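Local structure of ethanolamine utilization protein EutJ (Carboxydothermus hydrogenoformans Z-2901, 3H1Q) at residues Val68-Ile71 and Gly72-Ile76; Lys81-Val84 and Glu85-Leu88; Val205-Pro208 and Val209-Met213; Val217-Val220 and Ile221-Tyr224; Gly235-Leu239 and Thr240-Glu244. The protein binds ATP in an actin-like ATPase fold related to FtsA and probably serves in ethanolamine utilization, though its precise role is unclear. One frame throughout, in Å; residues are numbered along the deposited sequence.

Contact 1. Residues Val68-Ile71 and Gly72-Ile76; sequences VDYI and GAIQI
Tyr70 lays its ring against the outer end of Ile74, one helical turn further on. Its CE2 lies 3.5 Å from Ile74 CD1, and the methyl meets the ring obliquely. Ile74 CG1 lies beside its own backbone N, and the chain continues extended from there, which carries CD1 out to the ring. The two side chains converge on helix 110-117, where Tyr70 touches Ala110 and His113, and Ile74 touches Val114. Ala73 also meets Val114.

This is the first turn of helix 70-87, and Asp69 is its N-cap. Asp69 OD1 accepts a weak bond from Gly72 N at 3.2 Å, bent to 138° at the hydrogen. With chi1 at -173°, the carboxylate swings over the start of the helix and reaches this N-H. The backbone of Asp69 contributes as well: Ala73 N donates to Asp69 O at 2.7 Å. An alanine here would remove the carboxylate and is likely to leave Gly72 N without even this weak capping acceptor. The negative charge sits at the N-terminal end of the helix, where the helix dipole would probably stabilise it. The next two i to i+4 bonds follow. Ile74 N donates to Tyr70 O at 3.2 Å. Gln75 N donates to Ile71 O at 2.9 Å.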
loop_
_atom_site.group_PDB
_atom_site.type_symbol
_atom_site.label_atom_id
_atom_site.label_comp_id
_atom_site.label_asym_id
_atom_site.label_seq_id
_atom_site.Cartn_x
_atom_site.Cartn_y
_atom_site.Cartn_z
ATOM N N VAL A 68 -5.052 8.207 -14.768
ATOM C CA VAL A 68 -4.543 8.629 -16.081
ATOM C C VAL A 68 -4.581 7.524 -17.141
ATOM O O VAL A 68 -4.292 7.795 -18.325
ATOM C CB VAL A 68 -3.060 9.165 -16.032
ATOM C CG1 VAL A 68 -3.016 10.591 -15.597
ATOM C CG2 VAL A 68 -2.167 8.300 -15.148
ATOM N N ASP A 69 -4.868 6.287 -16.723
ATOM C CA ASP A 69 -5.001 5.195 -17.666
ATOM C C ASP A 69 -6.148 4.352 -17.205
ATOM O O ASP A 69 -5.991 3.164 -16.975
ATOM C CB ASP A 69 -3.717 4.360 -17.764
ATOM C CG ASP A 69 -3.764 3.283 -18.910
ATOM O OD1 ASP A 69 -4.476 3.414 -19.944
ATOM O OD2 ASP A 69 -3.066 2.258 -18.783
ATOM N N TYR A 70 -7.303 4.981 -17.040
ATOM C CA TYR A 70 -8.546 4.318 -16.616
ATOM C C TYR A 70 -8.913 2.977 -17.342
ATOM O O TYR A 70 -9.368 2.018 -16.727
ATOM C CB TYR A 70 -9.661 5.341 -16.745
ATOM C CG TYR A 70 -11.015 4.798 -16.522
ATOM C CD1 TYR A 70 -11.650 4.976 -15.304
ATOM C CD2 TYR A 70 -11.681 4.131 -17.535
ATOM C CE1 TYR A 70 -12.925 4.492 -15.074
ATOM C CE2 TYR A 70 -12.970 3.621 -17.334
ATOM C CZ TYR A 70 -13.592 3.793 -16.090
ATOM O OH TYR A 70 -14.868 3.294 -15.877
ATOM N N ILE A 71 -8.701 2.923 -18.645
ATOM C CA ILE A 71 -8.887 1.706 -19.428
ATOM C C ILE A 71 -7.830 0.692 -19.036
ATOM O O ILE A 71 -8.166 -0.441 -18.675
ATOM C CB ILE A 71 -8.843 2.026 -20.958
ATOM C CG1 ILE A 71 -10.112 2.786 -21.378
ATOM C CG2 ILE A 71 -8.597 0.795 -21.830
ATOM C CD1 ILE A 71 -11.328 2.596 -20.451
ATOM N N GLY A 72 -6.559 1.101 -19.102
ATOM C CA GLY A 72 -5.431 0.330 -18.546
ATOM C C GLY A 72 -5.764 -0.239 -17.174
ATOM O O GLY A 72 -5.505 -1.417 -16.934
ATOM N N ALA A 73 -6.375 0.567 -16.298
ATOM C CA ALA A 73 -6.839 0.089 -15.012
ATOM C C ALA A 73 -7.670 -1.179 -15.171
ATOM O O ALA A 73 -7.282 -2.258 -14.654
ATOM C CB ALA A 73 -7.620 1.145 -14.278
ATOM N N ILE A 74 -8.783 -1.056 -15.917
ATOM C CA ILE A 74 -9.796 -2.104 -16.058
ATOM C C ILE A 74 -9.194 -3.369 -16.627
ATOM O O ILE A 74 -9.422 -4.477 -16.102
ATOM C CB ILE A 74 -10.967 -1.599 -16.882
ATOM C CG1 ILE A 74 -11.728 -0.543 -16.075
ATOM C CG2 ILE A 74 -11.900 -2.734 -17.295
ATOM C CD1 ILE A 74 -12.849 0.118 -16.824
ATOM N N GLN A 75 -8.383 -3.202 -17.668
ATOM C CA GLN A 75 -7.564 -4.309 -18.153
ATOM C C GLN A 75 -6.819 -5.042 -17.030
ATOM O O GLN A 75 -6.895 -6.288 -16.954
ATOM C CB GLN A 75 -6.547 -3.824 -19.170
ATOM C CG GLN A 75 -6.903 -4.096 -20.610
ATOM C CD GLN A 75 -6.731 -2.841 -21.466
ATOM O OE1 GLN A 75 -7.347 -1.805 -21.188
ATOM N NE2 GLN A 75 -5.881 -2.921 -22.496
ATOM N N ILE A 76 -6.097 -4.275 -16.184
ATOM C CA ILE A 76 -5.321 -4.827 -15.048
ATOM C C ILE A 76 -6.259 -5.494 -14.041
ATOM O O ILE A 76 -6.127 -6.694 -13.776
ATOM C CB ILE A 76 -4.397 -3.773 -14.326
ATOM C CG1 ILE A 76 -3.368 -3.132 -15.283
ATOM C CG2 ILE A 76 -3.694 -4.397 -13.101
ATOM C CD1 ILE A 76 -2.412 -4.119 -15.943
#

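Contact 2. Residues Lys81-Val84 and Glu85-Leu88; sequences KAKV and ERLL
Lys81 sends CG anti to its backbone N (chi1 -166°) and then bends at chi3 and chi4, which brings its ammonium to Glu85. Glu85 places CG beside its own N (chi1 -79°) and runs extended from there, so its carboxylate lies back along the helix. The result is an i to i+4 salt bridge near the C-terminal end of helix 70-87. Lys81 NZ donates to Glu85 OE2 at 2.9 Å. It comes in on the syn side, 18° out of the carboxylate plane. The two side chains cross at a slant, and Lys81 CG also lies beside Glu85 OE2, at 3.4 Å.

Both charged ends have a further partner in Leu92, whose N donates to Glu85 OE2 and whose O accepts from Lys81 NZ, which ties the helix to the chain that follows it.

On another side, Arg86 extends from CG to NE and sets one face of its guanidinium over Lys83 CA, which is offset toward the rim. Lys83 NZ forms a salt bridge with Glu20. Val84 is buried and packs on Ala53 and Ala55 of strand 51-58 and on Leu42 and Val44 of strand 39-45. Its CG1 meets Leu88 CD2 loosely at 4.3 Å.

Leu88 is the first residue to leave helical geometry. Leu87 N makes only weak bonds to Lys83 O and Val84 O, but Leu88 N donates to Val84 O at 2.7 Å.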
loop_
_atom_site.group_PDB
_atom_site.type_symbol
_atom_site.label_atom_id
_atom_site.label_comp_id
_atom_site.label_asym_id
_atom_site.label_seq_id
_atom_site.Cartn_x
_atom_site.Cartn_y
_atom_site.Cartn_z
ATOM N N LYS A 81 -8.411 -10.313 -11.531
ATOM C CA LYS A 81 -9.612 -11.076 -11.209
ATOM C C LYS A 81 -9.588 -12.447 -11.842
ATOM O O LYS A 81 -10.006 -13.428 -11.227
ATOM C CB LYS A 81 -10.858 -10.368 -11.682
ATOM C CG LYS A 81 -12.119 -10.930 -11.094
ATOM C CD LYS A 81 -13.276 -9.980 -11.298
ATOM C CE LYS A 81 -14.212 -10.468 -12.389
ATOM N NZ LYS A 81 -15.183 -11.456 -11.863
ATOM N N ALA A 82 -9.080 -12.532 -13.061
ATOM C CA ALA A 82 -9.091 -13.800 -13.751
ATOM C C ALA A 82 -8.011 -14.700 -13.230
ATOM O O ALA A 82 -8.201 -15.897 -13.153
ATOM C CB ALA A 82 -8.935 -13.603 -15.217
ATOM N N LYS A 83 -6.865 -14.134 -12.879
ATOM C CA LYS A 83 -5.769 -14.971 -12.411
ATOM C C LYS A 83 -6.214 -15.634 -11.136
ATOM O O LYS A 83 -6.105 -16.854 -10.981
ATOM C CB LYS A 83 -4.498 -14.171 -12.135
ATOM C CG LYS A 83 -3.386 -15.064 -11.569
ATOM C CD LYS A 83 -1.962 -14.642 -11.917
ATOM C CE LYS A 83 -1.660 -13.265 -11.396
ATOM N NZ LYS A 83 -0.255 -12.861 -11.716
ATOM N N VAL A 84 -6.722 -14.800 -10.235
ATOM C CA VAL A 84 -7.128 -15.242 -8.924
ATOM C C VAL A 84 -8.248 -16.242 -9.114
ATOM O O VAL A 84 -8.257 -17.303 -8.479
ATOM C CB VAL A 84 -7.532 -14.050 -8.041
ATOM C CG1 VAL A 84 -8.447 -14.482 -6.905
ATOM C CG2 VAL A 84 -6.280 -13.374 -7.512
ATOM N N GLU A 85 -9.162 -15.942 -10.031
ATOM C CA GLU A 85 -10.235 -16.878 -10.303
ATOM C C GLU A 85 -9.796 -18.243 -10.829
ATOM O O GLU A 85 -10.373 -19.224 -10.448
ATOM C CB GLU A 85 -11.299 -16.250 -11.173
ATOM C CG GLU A 85 -12.210 -15.366 -10.368
ATOM C CD GLU A 85 -13.147 -14.537 -11.222
ATOM O OE1 GLU A 85 -13.096 -14.634 -12.469
ATOM O OE2 GLU A 85 -13.943 -13.775 -10.638
ATOM N N ARG A 86 -8.773 -18.329 -11.671
ATOM C CA ARG A 86 -8.343 -19.652 -12.102
ATOM C C ARG A 86 -7.707 -20.428 -10.922
ATOM O O ARG A 86 -7.828 -21.649 -10.811
ATOM C CB ARG A 86 -7.450 -19.624 -13.374
ATOM C CG ARG A 86 -5.996 -19.138 -13.223
ATOM C CD ARG A 86 -5.173 -19.244 -14.552
ATOM N NE ARG A 86 -4.072 -18.241 -14.737
ATOM C CZ ARG A 86 -4.168 -17.044 -15.368
ATOM N NH1 ARG A 86 -5.334 -16.636 -15.869
ATOM N NH2 ARG A 86 -3.099 -16.234 -15.498
ATOM N N LEU A 87 -7.084 -19.676 -10.021
ATOM C CA LEU A 87 -6.174 -20.195 -9.027
ATOM C C LEU A 87 -7.033 -20.619 -7.888
ATOM O O LEU A 87 -6.806 -21.674 -7.290
ATOM C CB LEU A 87 -5.259 -19.075 -8.575
ATOM C CG LEU A 87 -3.765 -19.276 -8.772
ATOM C CD1 LEU A 87 -3.456 -19.876 -10.115
ATOM C CD2 LEU A 87 -3.049 -17.941 -8.552
ATOM N N LEU A 88 -8.041 -19.799 -7.594
ATOM C CA LEU A 88 -9.048 -20.135 -6.598
ATOM C C LEU A 88 -10.002 -21.139 -7.199
ATOM O O LEU A 88 -10.019 -21.340 -8.408
ATOM C CB LEU A 88 -9.819 -18.884 -6.240
ATOM C CG LEU A 88 -10.580 -18.801 -4.937
ATOM C CD1 LEU A 88 -9.766 -19.355 -3.779
ATOM C CD2 LEU A 88 -10.884 -17.330 -4.739
#

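Contact 3. Residues Val205-Pro208 and Val209-Met213; sequences VVRP and VIEKM
Helix 199-220 contains a kink here, where Pro208 has no N-H to give to the turn before it. Val206 O is approached by carbon: Val209 CG2 lies 3.5 Å from it and Ile210 CG1 3.4 Å. Ile210 CG1 sits beside its own backbone N (chi1 -35°), which turns it back toward that carbonyl.

After the proline, the helical bonds resume. Glu211 N donates to Arg207 O at 3.0 Å, and Lys212 N donates to Pro208 O at 3.2 Å. This helix belongs to the FtsA-like, actin-type ATPase part of the chain. Val206 and Val209 pack on Leu174 of helix 171-182. Arg207 and Glu211 both touch Phe249 of helix 242-250, and Arg207 also touches Glu245.

Arg207 and Glu211 cross at about a right angle without joining their charges. Glu211 OE2 lies 3.9 Å from Arg207 CG and as far from Pro208 CA, while Arg207 NE stays 5.9 Å from Glu211 OE2. Any attraction between the charges is probably modest. An alanine here in place of the glutamate would probably take one nearby carboxylate from Arg207 and leave a gap beside Phe249.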
loop_
_atom_site.group_PDB
_atom_site.type_symbol
_atom_site.label_atom_id
_atom_site.label_comp_id
_atom_site.label_asym_id
_atom_site.label_seq_id
_atom_site.Cartn_x
_atom_site.Cartn_y
_atom_site.Cartn_z
ATOM N N VAL A 205 22.995 6.841 -0.821
ATOM C CA VAL A 205 22.649 7.685 -1.975
ATOM C C VAL A 205 21.196 8.152 -1.976
ATOM O O VAL A 205 20.879 9.240 -2.453
ATOM C CB VAL A 205 23.011 6.988 -3.305
ATOM C CG1 VAL A 205 23.327 5.519 -3.077
ATOM C CG2 VAL A 205 21.915 7.170 -4.334
ATOM N N VAL A 206 20.346 7.321 -1.396
ATOM C CA VAL A 206 18.906 7.479 -1.388
ATOM C C VAL A 206 18.415 8.007 -0.008
ATOM O O VAL A 206 17.228 8.308 0.184
ATOM C CB VAL A 206 18.297 6.113 -1.781
ATOM C CG1 VAL A 206 16.823 6.026 -1.503
ATOM C CG2 VAL A 206 18.578 5.830 -3.241
ATOM N N ARG A 207 19.356 8.154 0.934
ATOM C CA ARG A 207 19.072 8.618 2.310
ATOM C C ARG A 207 18.442 10.021 2.346
ATOM O O ARG A 207 17.448 10.221 3.043
ATOM C CB ARG A 207 20.341 8.502 3.217
ATOM C CG ARG A 207 20.258 9.132 4.649
ATOM C CD ARG A 207 21.477 8.786 5.577
ATOM N NE ARG A 207 21.580 7.355 5.923
ATOM C CZ ARG A 207 20.827 6.719 6.836
ATOM N NH1 ARG A 207 19.899 7.368 7.541
ATOM N NH2 ARG A 207 20.990 5.415 7.044
ATOM N N PRO A 208 19.008 10.980 1.576
ATOM C CA PRO A 208 18.536 12.368 1.521
ATOM C C PRO A 208 17.018 12.515 1.379
ATOM O O PRO A 208 16.402 13.320 2.091
ATOM C CB PRO A 208 19.241 12.935 0.280
ATOM C CG PRO A 208 20.021 11.805 -0.326
ATOM C CD PRO A 208 20.210 10.804 0.741
ATOM N N VAL A 209 16.428 11.723 0.478
ATOM C CA VAL A 209 14.975 11.696 0.275
ATOM C C VAL A 209 14.224 11.310 1.564
ATOM O O VAL A 209 13.206 11.950 1.904
ATOM C CB VAL A 209 14.575 10.741 -0.881
ATOM C CG1 VAL A 209 13.265 11.177 -1.511
ATOM C CG2 VAL A 209 15.684 10.655 -1.931
ATOM N N ILE A 210 14.742 10.286 2.267
ATOM C CA ILE A 210 14.178 9.812 3.547
ATOM C C ILE A 210 14.216 10.906 4.621
ATOM O O ILE A 210 13.246 11.075 5.377
ATOM C CB ILE A 210 14.908 8.554 4.110
ATOM C CG1 ILE A 210 15.377 7.616 2.988
ATOM C CG2 ILE A 210 14.062 7.848 5.219
ATOM C CD1 ILE A 210 14.608 6.341 2.857
ATOM N N GLU A 211 15.330 11.640 4.684
ATOM C CA GLU A 211 15.455 12.764 5.613
ATOM C C GLU A 211 14.262 13.687 5.401
ATOM O O GLU A 211 13.457 13.912 6.322
ATOM C CB GLU A 211 16.763 13.554 5.387
ATOM C CG GLU A 211 18.074 12.719 5.305
ATOM C CD GLU A 211 19.376 13.558 5.279
ATOM O OE1 GLU A 211 19.362 14.739 5.699
ATOM O OE2 GLU A 211 20.420 13.020 4.835
ATOM N N LYS A 212 14.162 14.179 4.158
ATOM C CA LYS A 212 13.077 15.036 3.673
ATOM C C LYS A 212 11.708 14.507 4.077
ATOM O O LYS A 212 10.899 15.219 4.696
ATOM C CB LYS A 212 13.158 15.143 2.144
ATOM C CG LYS A 212 11.993 15.895 1.502
ATOM C CD LYS A 212 11.965 15.738 -0.027
ATOM C CE LYS A 212 10.857 16.606 -0.625
ATOM N NZ LYS A 212 11.329 17.514 -1.735
HETATM N N MSE A 213 11.473 13.250 3.712
HETATM C CA MSE A 213 10.235 12.568 4.032
HETATM C C MSE A 213 9.864 12.726 5.504
HETATM O O MSE A 213 8.805 13.291 5.835
HETATM C CB MSE A 213 10.353 11.101 3.649
HETATM C CG MSE A 213 10.408 10.911 2.138
HETATM SE SE MSE A 213 10.234 9.052 1.524
HETATM C CE MSE A 213 10.380 9.355 -0.392
#

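Contact 4. Residues Val217-Val220 and Ile221-Tyr224; sequences VKEV and IKNY
Val217 and Ile221 lie side by side and point the same way, with Val217 CG1 3.7 Å from Ile221 CG1. Ile221 CG1 stands beside its own N (chi1 -37°), and a further bend at chi2 turns CD1 back toward the same valine methyl. The backbones of the two residues are joined too. Ile221 N donates to Val217 O at 2.8 Å and bonds weakly to Lys218 O.

A second pair lies on the exposed side. Glu219 and Lys222 run alongside each other, but the charged atoms do not meet: Glu219 OE2 is 5.4 Å from Lys222 NZ. The carboxylate lies instead against the aliphatic part of the lysine, with Glu219 OE2 3.2 Å from Lys222 CD.

Farther on the chain runs in a loop. Tyr224 folds back so that Val220 O lies at its ring edge, in plane, 3.1 Å from Tyr224 CD2. Val220 and Tyr224 also share a contact with Phe165.

These residues lie toward the C-terminal end of helix 199-220 and in the loop that leads to strand 230-233. Val217 faces Phe246 and Leu250 of helix 242-250. On strand 141-146, Val217 meets Val144 and Ile221 meets Ile142.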
loop_
_atom_site.group_PDB
_atom_site.type_symbol
_atom_site.label_atom_id
_atom_site.label_comp_id
_atom_site.label_asym_id
_atom_site.label_seq_id
_atom_site.Cartn_x
_atom_site.Cartn_y
_atom_site.Cartn_z
ATOM N N VAL A 217 6.858 14.805 7.882
ATOM C CA VAL A 217 5.909 14.180 8.788
ATOM C C VAL A 217 6.046 14.843 10.132
ATOM O O VAL A 217 5.052 15.249 10.728
ATOM C CB VAL A 217 6.170 12.672 8.942
ATOM C CG1 VAL A 217 5.052 12.012 9.743
ATOM C CG2 VAL A 217 6.343 12.013 7.568
ATOM N N LYS A 218 7.297 14.955 10.583
ATOM C CA LYS A 218 7.663 15.654 11.826
ATOM C C LYS A 218 6.815 16.891 11.971
ATOM O O LYS A 218 6.179 17.099 13.009
ATOM C CB LYS A 218 9.144 16.063 11.804
ATOM C CG LYS A 218 9.730 16.455 13.169
ATOM C CD LYS A 218 11.260 16.723 13.134
ATOM C CE LYS A 218 11.607 18.210 13.366
ATOM N NZ LYS A 218 13.071 18.551 13.260
ATOM N N GLU A 219 6.815 17.684 10.898
ATOM C CA GLU A 219 6.030 18.897 10.786
ATOM C C GLU A 219 4.551 18.672 11.064
ATOM O O GLU A 219 3.974 19.303 11.945
ATOM C CB GLU A 219 6.213 19.527 9.406
ATOM C CG GLU A 219 6.998 20.817 9.424
ATOM C CD GLU A 219 6.243 21.995 10.084
ATOM O OE1 GLU A 219 6.461 23.155 9.648
ATOM O OE2 GLU A 219 5.446 21.780 11.035
ATOM N N VAL A 220 3.938 17.768 10.319
ATOM C CA VAL A 220 2.513 17.550 10.447
ATOM C C VAL A 220 2.140 17.015 11.836
ATOM O O VAL A 220 1.018 17.220 12.312
ATOM C CB VAL A 220 2.064 16.606 9.360
ATOM C CG1 VAL A 220 0.568 16.735 9.128
ATOM C CG2 VAL A 220 2.824 16.929 8.081
ATOM N N ILE A 221 3.097 16.349 12.480
ATOM C CA ILE A 221 2.933 15.828 13.842
ATOM C C ILE A 221 3.332 16.894 14.872
ATOM O O ILE A 221 3.163 16.690 16.080
ATOM C CB ILE A 221 3.779 14.512 14.086
ATOM C CG1 ILE A 221 3.814 13.601 12.845
ATOM C CG2 ILE A 221 3.336 13.758 15.375
ATOM C CD1 ILE A 221 2.475 13.423 12.114
ATOM N N LYS A 222 3.867 18.018 14.378
ATOM C CA LYS A 222 4.224 19.209 15.185
ATOM C C LYS A 222 2.973 19.957 15.652
ATOM O O LYS A 222 3.066 21.053 16.211
ATOM C CB LYS A 222 5.101 20.157 14.349
ATOM C CG LYS A 222 5.676 21.367 15.069
ATOM C CD LYS A 222 5.682 22.605 14.165
ATOM C CE LYS A 222 4.639 23.647 14.581
ATOM N NZ LYS A 222 5.111 24.531 15.696
ATOM N N ASN A 223 1.803 19.379 15.393
ATOM C CA ASN A 223 0.537 19.929 15.871
ATOM C C ASN A 223 -0.314 18.879 16.596
ATOM O O ASN A 223 -1.324 19.217 17.235
ATOM C CB ASN A 223 -0.241 20.597 14.726
ATOM C CG ASN A 223 0.134 22.069 14.542
ATOM O OD1 ASN A 223 1.286 22.405 14.243
ATOM N ND2 ASN A 223 -0.846 22.954 14.724
ATOM N N TYR A 224 0.123 17.616 16.520
ATOM C CA TYR A 224 -0.621 16.497 17.101
ATOM C C TYR A 224 0.100 15.714 18.179
ATOM O O TYR A 224 1.327 15.569 18.177
ATOM C CB TYR A 224 -1.097 15.548 16.016
ATOM C CG TYR A 224 -2.085 16.183 15.079
ATOM C CD1 TYR A 224 -3.451 16.194 15.380
ATOM C CD2 TYR A 224 -1.655 16.783 13.891
ATOM C CE1 TYR A 224 -4.368 16.776 14.512
ATOM C CE2 TYR A 224 -2.560 17.377 13.016
ATOM C CZ TYR A 224 -3.919 17.364 13.329
ATOM O OH TYR A 224 -4.823 17.954 12.471
#

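Contact 5. Residues Gly235-Leu239 and Thr240-Glu244; sequences GTAYL and TGFSE. With ATP (adenosine-5'-triphosphate), chain C.
The loop after strand 230-233 forms part of the ATP pocket, and Gly235 and Tyr238 meet the nucleotide here. Gly235 N donates to ATP O2A, on the alpha phosphate, at 2.9 Å and 166°. Tyr238 borders the adenine: its CB lies 3.4 Å from ATP C6 and its CD2 3.3 Å from ATP N7, which the ring meets obliquely. Tyr238 OH bonds to His259 ND1, which probably helps to fix the ring.

Farther along the chain, a type II beta turn from Leu239 to Phe242 leads into helix 242-250. Gly241, with positive phi, is the N-cap residue. Phe242 N donates to Leu239 O at 2.8 Å, although the position of that oxygen is less certain.

Phe242 holds CG anti to its backbone N (chi1 -178°), which turns the ring back to the loop. Ala237 CA sits over one face in a CH-pi contact, 4.1 Å from the ring centroid and 14° off its normal. Leu239 CB packs on Phe242 CB at 3.7 Å. Thr236 OG1 bonds to Ile146 O, and Phe242 also meets Phe246 and Val232.

The chemistry is thus divided. A backbone N-H binds the phosphate, the tyrosine borders the base, and apolar packing of Ala237 and Leu239 against Phe242 joins this loop to helix 242-250.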
loop_
_atom_site.group_PDB
_atom_site.type_symbol
_atom_site.label_atom_id
_atom_site.label_comp_id
_atom_site.label_asym_id
_atom_site.label_seq_id
_atom_site.Cartn_x
_atom_site.Cartn_y
_atom_site.Cartn_z
ATOM N N GLY A 235 4.818 0.290 0.216
ATOM C CA GLY A 235 5.961 -0.367 -0.410
ATOM C C GLY A 235 7.313 0.323 -0.355
ATOM O O GLY A 235 8.353 -0.318 -0.582
ATOM N N THR A 236 7.319 1.627 -0.089
ATOM C CA THR A 236 8.588 2.351 -0.022
ATOM C C THR A 236 9.399 1.889 1.181
ATOM O O THR A 236 10.627 1.865 1.119
ATOM C CB THR A 236 8.430 3.887 0.061
ATOM O OG1 THR A 236 7.195 4.297 -0.538
ATOM C CG2 THR A 236 9.602 4.576 -0.628
ATOM N N ALA A 237 8.697 1.520 2.256
ATOM C CA ALA A 237 9.298 1.013 3.482
ATOM C C ALA A 237 9.849 -0.421 3.355
ATOM O O ALA A 237 10.129 -1.068 4.348
ATOM C CB ALA A 237 8.297 1.106 4.623
ATOM N N TYR A 238 10.000 -0.922 2.136
ATOM C CA TYR A 238 10.610 -2.223 1.896
ATOM C C TYR A 238 12.133 -2.115 1.908
ATOM O O TYR A 238 12.846 -3.081 1.649
ATOM C CB TYR A 238 10.182 -2.743 0.523
ATOM C CG TYR A 238 9.210 -3.901 0.524
ATOM C CD1 TYR A 238 9.400 -5.007 1.358
ATOM C CD2 TYR A 238 8.120 -3.913 -0.347
ATOM C CE1 TYR A 238 8.504 -6.084 1.339
ATOM C CE2 TYR A 238 7.217 -4.979 -0.371
ATOM C CZ TYR A 238 7.418 -6.060 0.463
ATOM O OH TYR A 238 6.532 -7.108 0.426
ATOM N N LEU A 239 12.643 -0.918 2.159
ATOM C CA LEU A 239 14.087 -0.723 2.187
ATOM C C LEU A 239 14.563 -1.195 3.552
ATOM O O LEU A 239 14.078 -0.715 4.579
ATOM C CB LEU A 239 14.441 0.749 1.933
ATOM C CG LEU A 239 15.725 0.942 1.121
ATOM C CD1 LEU A 239 15.678 0.164 -0.197
ATOM C CD2 LEU A 239 15.983 2.398 0.844
ATOM N N THR A 240 15.454 -2.176 3.579
ATOM C CA THR A 240 15.945 -2.634 4.880
ATOM C C THR A 240 16.670 -1.488 5.578
ATOM O O THR A 240 17.473 -0.749 4.965
ATOM C CB THR A 240 16.802 -3.918 4.835
ATOM O OG1 THR A 240 17.467 -4.008 3.575
ATOM C CG2 THR A 240 15.913 -5.125 4.994
ATOM N N GLY A 241 16.323 -1.321 6.852
ATOM C CA GLY A 241 16.870 -0.254 7.653
ATOM C C GLY A 241 16.129 1.040 7.447
ATOM O O GLY A 241 16.329 1.991 8.214
ATOM N N PHE A 242 15.280 1.089 6.418
ATOM C CA PHE A 242 14.378 2.224 6.250
ATOM C C PHE A 242 13.785 2.575 7.602
ATOM O O PHE A 242 13.774 3.740 7.984
ATOM C CB PHE A 242 13.235 1.926 5.274
ATOM C CG PHE A 242 12.311 3.105 5.034
ATOM C CD1 PHE A 242 12.402 3.843 3.867
ATOM C CD2 PHE A 242 11.341 3.463 5.972
ATOM C CE1 PHE A 242 11.550 4.927 3.639
ATOM C CE2 PHE A 242 10.487 4.545 5.750
ATOM C CZ PHE A 242 10.596 5.280 4.590
ATOM N N SER A 243 13.301 1.571 8.325
ATOM C CA SER A 243 12.779 1.794 9.669
ATOM C C SER A 243 13.742 2.607 10.533
ATOM O O SER A 243 13.333 3.571 11.185
ATOM C CB SER A 243 12.499 0.469 10.366
ATOM O OG SER A 243 11.874 0.724 11.606
ATOM N N GLU A 244 15.017 2.208 10.538
ATOM C CA GLU A 244 16.026 2.862 11.362
ATOM C C GLU A 244 16.271 4.274 10.840
ATOM O O GLU A 244 15.971 5.253 11.539
ATOM C CB GLU A 244 17.310 2.045 11.391
HETATM P PG ATP C . -0.480 2.789 -2.423
HETATM O O1G ATP C . -0.395 1.273 -2.532
HETATM O O2G ATP C . 0.399 3.373 -1.352
HETATM O O3G ATP C . -1.903 3.308 -2.259
HETATM P PB ATP C . 1.181 2.507 -4.654
HETATM O O1B ATP C . 1.771 3.252 -5.802
HETATM O O2B ATP C . 0.570 1.172 -4.981
HETATM O O3B ATP C . 0.169 3.391 -3.776
HETATM P PA ATP C . 2.941 1.058 -2.769
HETATM O O1A ATP C . 2.438 -0.226 -3.363
HETATM O O2A ATP C . 2.619 1.354 -1.327
HETATM O O3A ATP C . 2.386 2.344 -3.586
HETATM O "O5'" ATP C . 4.509 1.208 -3.066
HETATM C "C5'" ATP C . 5.104 1.212 -4.352
HETATM C "C4'" ATP C . 6.541 1.607 -4.084
HETATM O "O4'" ATP C . 7.125 0.659 -3.185
HETATM C "C3'" ATP C . 7.374 1.558 -5.343
HETATM O "O3'" ATP C . 8.188 2.729 -5.460
HETATM C "C2'" ATP C . 8.314 0.399 -5.144
HETATM O "O2'" ATP C . 9.579 0.646 -5.746
HETATM C "C1'" ATP C . 8.417 0.260 -3.635
HETATM N N9 ATP C . 8.910 -1.141 -3.406
HETATM C C8 ATP C . 8.293 -2.307 -3.699
HETATM N N7 ATP C . 9.086 -3.381 -3.432
HETATM C C5 ATP C . 10.260 -2.919 -2.967
HETATM C C6 ATP C . 11.545 -3.496 -2.484
HETATM N N6 ATP C . 11.752 -4.832 -2.435
HETATM N N1 ATP C . 12.519 -2.639 -2.081
HETATM C C2 ATP C . 12.371 -1.303 -2.102
HETATM N N3 ATP C . 11.231 -0.709 -2.515
HETATM C C4 ATP C . 10.151 -1.443 -2.958
#

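How the contacts relate
Contacts 1 and 2 lie near the two ends of helix 70-87, with centres about 19 Å apart. Contacts 3 and 4 share helix 199-220, and their centres are about 18 Å apart. Contact 5 is the one that touches ATP. It joins contact 3 directly: Ile210 CD1 packs on Phe242 CE1 at 3.5 Å. Contact 3 itself stays near the pocket, with the side chain of Val206 about 9 Å from the nucleotide and about 6 Å from that of Lys193. Contact 1 is farther off, the Ala73 side chain being about 12 Å from ATP. Contacts 1 and 5 lie on opposite sides of the chain's centre. Contacts 2 and 4 are farthest apart, at about 43 Å between centres.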